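Side-chain contacts in Ala-tRNApro hydrolase ProX (Aeropyrum pernix, PDB 1WDV), which probably acts as an aminoacyl-tRNA deacylase, a trans-editing hydrolase that removes mischarged alanine from proline tRNA: residues Leu35-Glu39 / Ser40-Lys44; Leu109-Asp112 / Arg113-Ser117. All coordinates share one frame; numbering follows the deposited sequence.

Contact 1 (Leu35-Glu39 / Ser40-Lys44); sequences LGVSE and SEIVK
S38 and E41 make one half of a capping box at the start of the short 3-10 turn that carries the chain from helix 28-35 into strand 43-50. The carboxylate of E41 folds back over the turn, and its OE2 takes the backbone N-H of S38 at 2.9 Å (N to OE2), with the donor standing 44° out of the carboxylate plane. The same OE2 is met by OG of S38 at 2.7 Å, this time on its anti lone pair. Serine suits the place because its hydroxyl, turned back between the backbone N and the carbonyl carbon (chi1 68°), lies within reach of that oxygen. The other half, N-H of E41 to OG of S38, is not formed; N of E41 bonds instead to the carbonyl O of S38 at 3.0 Å. The next bond of the turn runs from N of I42 to O of E39, also at 3.0 Å. An alanine in place of E41 is likely to leave the N-H and hydroxyl of S38 without their shared acceptor and the entry to the turn less firmly fixed.

Beneath the polar bonds, the CD1 methyl of I42 meets CG2 of V37 at 3.8 Å and CD1 of L35 at 3.9 Å. Y122 borders all three side chains. Between L35 and V37, G36 takes the positive phi of a Schellman motif, a conformation that a residue lacking CB adopts easily. With two donors on one oxygen, and R118 a long, weak ion partner for OE1, the carboxylate of E41 probably stays ionised.

Contact 2 (Leu109-Asp112 / Arg113-Ser117); sequences LVVD and RILLS
D112 and I114 meet through a hydrogen bond from backbone to side chain: OD1 accepts the N-H of I114 at 2.8 Å, nearly straight at 163°, on the anti lone pair. With CG swung opposite the backbone N (chi1 -167°), the carboxylate reaches forward over the turn that follows the strand. CG2 of I114, set between its own backbone N and carbonyl carbon, comes to 3.0 Å from the same OD1, a tight methyl-to-oxygen approach that goes with the bond to the N-H. A second bond runs along the main chain, from N of L115 to O of D112 at 3.0 Å, so one residue supplies both acceptors. Aspartate fits because its short arm reaches the N-H two residues on, while OD2 receives V150 N and S151 OG from the chain's C-terminal tail.

The apolar contact is looser: CD1 of L115 reaches CG1 of V111 at 4.4 Å. Leucine suits this buried place because its branched side chain meets V111 and packs on V59 and P61 of strand 55-61.

R113 is exposed and takes no part in the D112 side-chain bonds; its NE forms a salt bridge with D149.

An aspartate carboxylate bonded to the N-H of the residue two places on is an Asx turn, here overlapping the 3-10 turn that ends parallel strand 108-112 of the mixed sheet.

Overall arrangement
Both contacts adjoin the same mixed sheet, contact 1 leading into strand 43-50 and contact 2 leaving strand 108-112, with centres about 14 Å apart. They meet where CG1 of V43 packs on CD2 of L115 at 3.6 Å, so the two turns share an apolar border. Contact 1 lies at the surface, with I42 its one buried participant; contact 2 is partly buried, its aspartate and flanking V111 and L115 enclosed while R113 and I114 are exposed. In each, a carboxylate receives a backbone N-H, but the glutamate reaches backward to the residue before its turn, whereas the aspartate reaches forward and also ties in the C-terminal tail.

Contact 1 (Leu35-Glu39 / Ser40-Lys44)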
loop_
_atom_site.group_PDB
_atom_site.type_symbol
_atom_site.label_atom_id
_atom_site.label_comp_id
_atom_site.label_asym_id
_atom_site.label_seq_id
_atom_site.Cartn_x
_atom_site.Cartn_y
_atom_site.Cartn_z
ATOM N N LEU A 35 15.295 -7.927 -3.662
ATOM C CA LEU A 35 14.928 -7.409 -4.971
ATOM C C LEU A 35 16.018 -6.507 -5.585
ATOM O O LEU A 35 15.917 -6.059 -6.740
ATOM C CB LEU A 35 13.622 -6.635 -4.848
ATOM C CG LEU A 35 12.393 -7.497 -4.654
ATOM C CD1 LEU A 35 11.220 -6.569 -4.377
ATOM C CD2 LEU A 35 12.127 -8.340 -5.908
ATOM N N GLY A 36 17.063 -6.231 -4.802
ATOM C CA GLY A 36 18.156 -5.405 -5.290
ATOM C C GLY A 36 17.825 -3.934 -5.434
ATOM O O GLY A 36 18.416 -3.225 -6.263
ATOM N N VAL A 37 16.875 -3.468 -4.626
ATOM C CA VAL A 37 16.459 -2.080 -4.690
ATOM C C VAL A 37 16.650 -1.427 -3.345
ATOM O O VAL A 37 17.326 -1.983 -2.499
ATOM C CB VAL A 37 14.990 -1.974 -5.160
ATOM C CG1 VAL A 37 14.890 -2.575 -6.571
ATOM C CG2 VAL A 37 14.032 -2.732 -4.204
ATOM N N SER A 38 16.092 -0.237 -3.169
ATOM C CA SER A 38 16.229 0.473 -1.890
ATOM C C SER A 38 14.960 0.332 -1.101
ATOM O O SER A 38 13.937 -0.064 -1.646
ATOM C CB SER A 38 16.477 1.960 -2.119
ATOM O OG SER A 38 15.317 2.569 -2.664
ATOM N N GLU A 39 15.017 0.663 0.185
ATOM C CA GLU A 39 13.815 0.564 0.995
ATOM C C GLU A 39 12.720 1.497 0.508
ATOM O O GLU A 39 11.529 1.191 0.656
ATOM C CB GLU A 39 14.108 0.901 2.453
ATOM C CG GLU A 39 14.816 -0.237 3.173
ATOM C CD GLU A 39 14.841 -0.033 4.670
ATOM O OE1 GLU A 39 14.054 0.796 5.176
ATOM O OE2 GLU A 39 15.638 -0.703 5.346
ATOM N N SER A 40 13.112 2.629 -0.069
ATOM C CA SER A 40 12.126 3.583 -0.558
ATOM C C SER A 40 11.321 3.011 -1.723
ATOM O O SER A 40 10.259 3.539 -2.053
ATOM C CB SER A 40 12.788 4.913 -0.969
ATOM O OG SER A 40 13.529 4.787 -2.176
ATOM N N GLU A 41 11.829 1.952 -2.334
ATOM C CA GLU A 41 11.110 1.291 -3.434
ATOM C C GLU A 41 10.210 0.152 -2.985
ATOM O O GLU A 41 9.518 -0.457 -3.813
ATOM C CB GLU A 41 12.089 0.782 -4.483
ATOM C CG GLU A 41 12.748 1.961 -5.178
ATOM C CD GLU A 41 14.047 1.589 -5.852
ATOM O OE1 GLU A 41 14.047 1.325 -7.074
ATOM O OE2 GLU A 41 15.084 1.574 -5.156
ATOM N N ILE A 42 10.254 -0.179 -1.692
ATOM C CA ILE A 42 9.375 -1.211 -1.118
ATOM C C ILE A 42 8.283 -0.382 -0.427
ATOM O O ILE A 42 8.533 0.248 0.613
ATOM C CB ILE A 42 10.078 -2.046 -0.043
ATOM C CG1 ILE A 42 11.343 -2.688 -0.615
ATOM C CG2 ILE A 42 9.106 -3.101 0.500
ATOM C CD1 ILE A 42 11.134 -3.649 -1.858
ATOM N N VAL A 43 7.075 -0.381 -0.958
ATOM C CA VAL A 43 6.059 0.466 -0.355
ATOM C C VAL A 43 5.106 -0.298 0.531
ATOM O O VAL A 43 4.781 -1.449 0.260
ATOM C CB VAL A 43 5.248 1.224 -1.427
ATOM C CG1 VAL A 43 6.164 2.163 -2.186
ATOM C CG2 VAL A 43 4.616 0.231 -2.416
ATOM N N LYS A 44 4.672 0.348 1.606
ATOM C CA LYS A 44 3.731 -0.324 2.482
ATOM C C LYS A 44 2.374 0.334 2.367
ATOM O O LYS A 44 2.291 1.542 2.188
ATOM C CB LYS A 44 4.239 -0.302 3.920
ATOM C CG LYS A 44 4.829 0.996 4.370
ATOM C CD LYS A 44 5.968 0.717 5.355
ATOM C CE LYS A 44 6.523 1.984 5.998
ATOM N NZ LYS A 44 7.423 1.649 7.150
#

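Contact 2 (Leu109-Asp112 / Arg113-Ser117)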
loop_
_atom_site.group_PDB
_atom_site.type_symbol
_atom_site.label_atom_id
_atom_site.label_comp_id
_atom_site.label_asym_id
_atom_site.label_seq_id
_atom_site.Cartn_x
_atom_site.Cartn_y
_atom_site.Cartn_z
ATOM N N LEU A 109 -8.111 5.189 -0.975
ATOM C CA LEU A 109 -6.672 5.097 -1.226
ATOM C C LEU A 109 -5.965 6.458 -1.259
ATOM O O LEU A 109 -6.455 7.407 -1.886
ATOM C CB LEU A 109 -6.443 4.371 -2.560
ATOM C CG LEU A 109 -5.001 4.137 -3.028
ATOM C CD1 LEU A 109 -4.342 3.170 -2.054
ATOM C CD2 LEU A 109 -4.988 3.561 -4.440
ATOM N N VAL A 110 -4.831 6.540 -0.572
ATOM C CA VAL A 110 -4.010 7.768 -0.505
ATOM C C VAL A 110 -2.581 7.354 -0.865
ATOM O O VAL A 110 -2.070 6.378 -0.333
ATOM C CB VAL A 110 -4.014 8.369 0.937
ATOM C CG1 VAL A 110 -3.131 9.617 1.004
ATOM C CG2 VAL A 110 -5.446 8.701 1.381
ATOM N N VAL A 111 -1.928 8.102 -1.753
ATOM C CA VAL A 111 -0.560 7.762 -2.176
ATOM C C VAL A 111 0.378 8.911 -1.848
ATOM O O VAL A 111 0.089 10.064 -2.177
ATOM C CB VAL A 111 -0.520 7.473 -3.704
ATOM C CG1 VAL A 111 0.906 7.185 -4.162
ATOM C CG2 VAL A 111 -1.364 6.230 -3.999
ATOM N N ASP A 112 1.481 8.623 -1.158
ATOM C CA ASP A 112 2.416 9.697 -0.846
ATOM C C ASP A 112 3.085 10.212 -2.117
ATOM O O ASP A 112 3.615 9.431 -2.903
ATOM C CB ASP A 112 3.485 9.268 0.134
ATOM C CG ASP A 112 4.245 10.466 0.673
ATOM O OD1 ASP A 112 5.074 11.057 -0.059
ATOM O OD2 ASP A 112 3.980 10.869 1.807
ATOM N N ARG A 113 3.096 11.530 -2.307
ATOM C CA ARG A 113 3.638 12.067 -3.555
ATOM C C ARG A 113 5.120 11.810 -3.777
ATOM O O ARG A 113 5.567 11.857 -4.920
ATOM C CB ARG A 113 3.335 13.581 -3.699
ATOM C CG ARG A 113 4.478 14.503 -3.387
ATOM C CD ARG A 113 4.105 15.974 -3.443
ATOM N NE ARG A 113 2.979 16.322 -2.589
ATOM C CZ ARG A 113 1.741 16.537 -3.024
ATOM N NH1 ARG A 113 1.439 16.442 -4.318
ATOM N NH2 ARG A 113 0.793 16.860 -2.152
ATOM N N ILE A 114 5.874 11.534 -2.714
ATOM C CA ILE A 114 7.302 11.269 -2.909
ATOM C C ILE A 114 7.496 10.027 -3.796
ATOM O O ILE A 114 8.551 9.849 -4.413
ATOM C CB ILE A 114 8.045 11.108 -1.539
ATOM C CG1 ILE A 114 9.556 11.124 -1.758
ATOM C CG2 ILE A 114 7.674 9.819 -0.880
ATOM C CD1 ILE A 114 10.335 11.327 -0.479
ATOM N N LEU A 115 6.467 9.189 -3.909
ATOM C CA LEU A 115 6.586 8.004 -4.739
ATOM C C LEU A 115 6.321 8.252 -6.222
ATOM O O LEU A 115 6.646 7.415 -7.046
ATOM C CB LEU A 115 5.598 6.929 -4.265
ATOM C CG LEU A 115 5.824 6.389 -2.849
ATOM C CD1 LEU A 115 4.632 5.497 -2.495
ATOM C CD2 LEU A 115 7.156 5.614 -2.780
ATOM N N LEU A 116 5.762 9.407 -6.576
ATOM C CA LEU A 116 5.382 9.618 -7.962
ATOM C C LEU A 116 6.472 9.658 -9.034
ATOM O O LEU A 116 6.224 9.274 -10.189
ATOM C CB LEU A 116 4.474 10.846 -8.041
ATOM C CG LEU A 116 3.114 10.553 -7.395
ATOM C CD1 LEU A 116 2.299 11.827 -7.397
ATOM C CD2 LEU A 116 2.393 9.454 -8.186
ATOM N N SER A 117 7.679 10.091 -8.668
ATOM C CA SER A 117 8.763 10.122 -9.641
ATOM C C SER A 117 9.381 8.745 -9.856
ATOM O O SER A 117 10.141 8.536 -10.803
ATOM C CB SER A 117 9.866 11.084 -9.194
ATOM O OG SER A 117 10.424 10.630 -7.984
#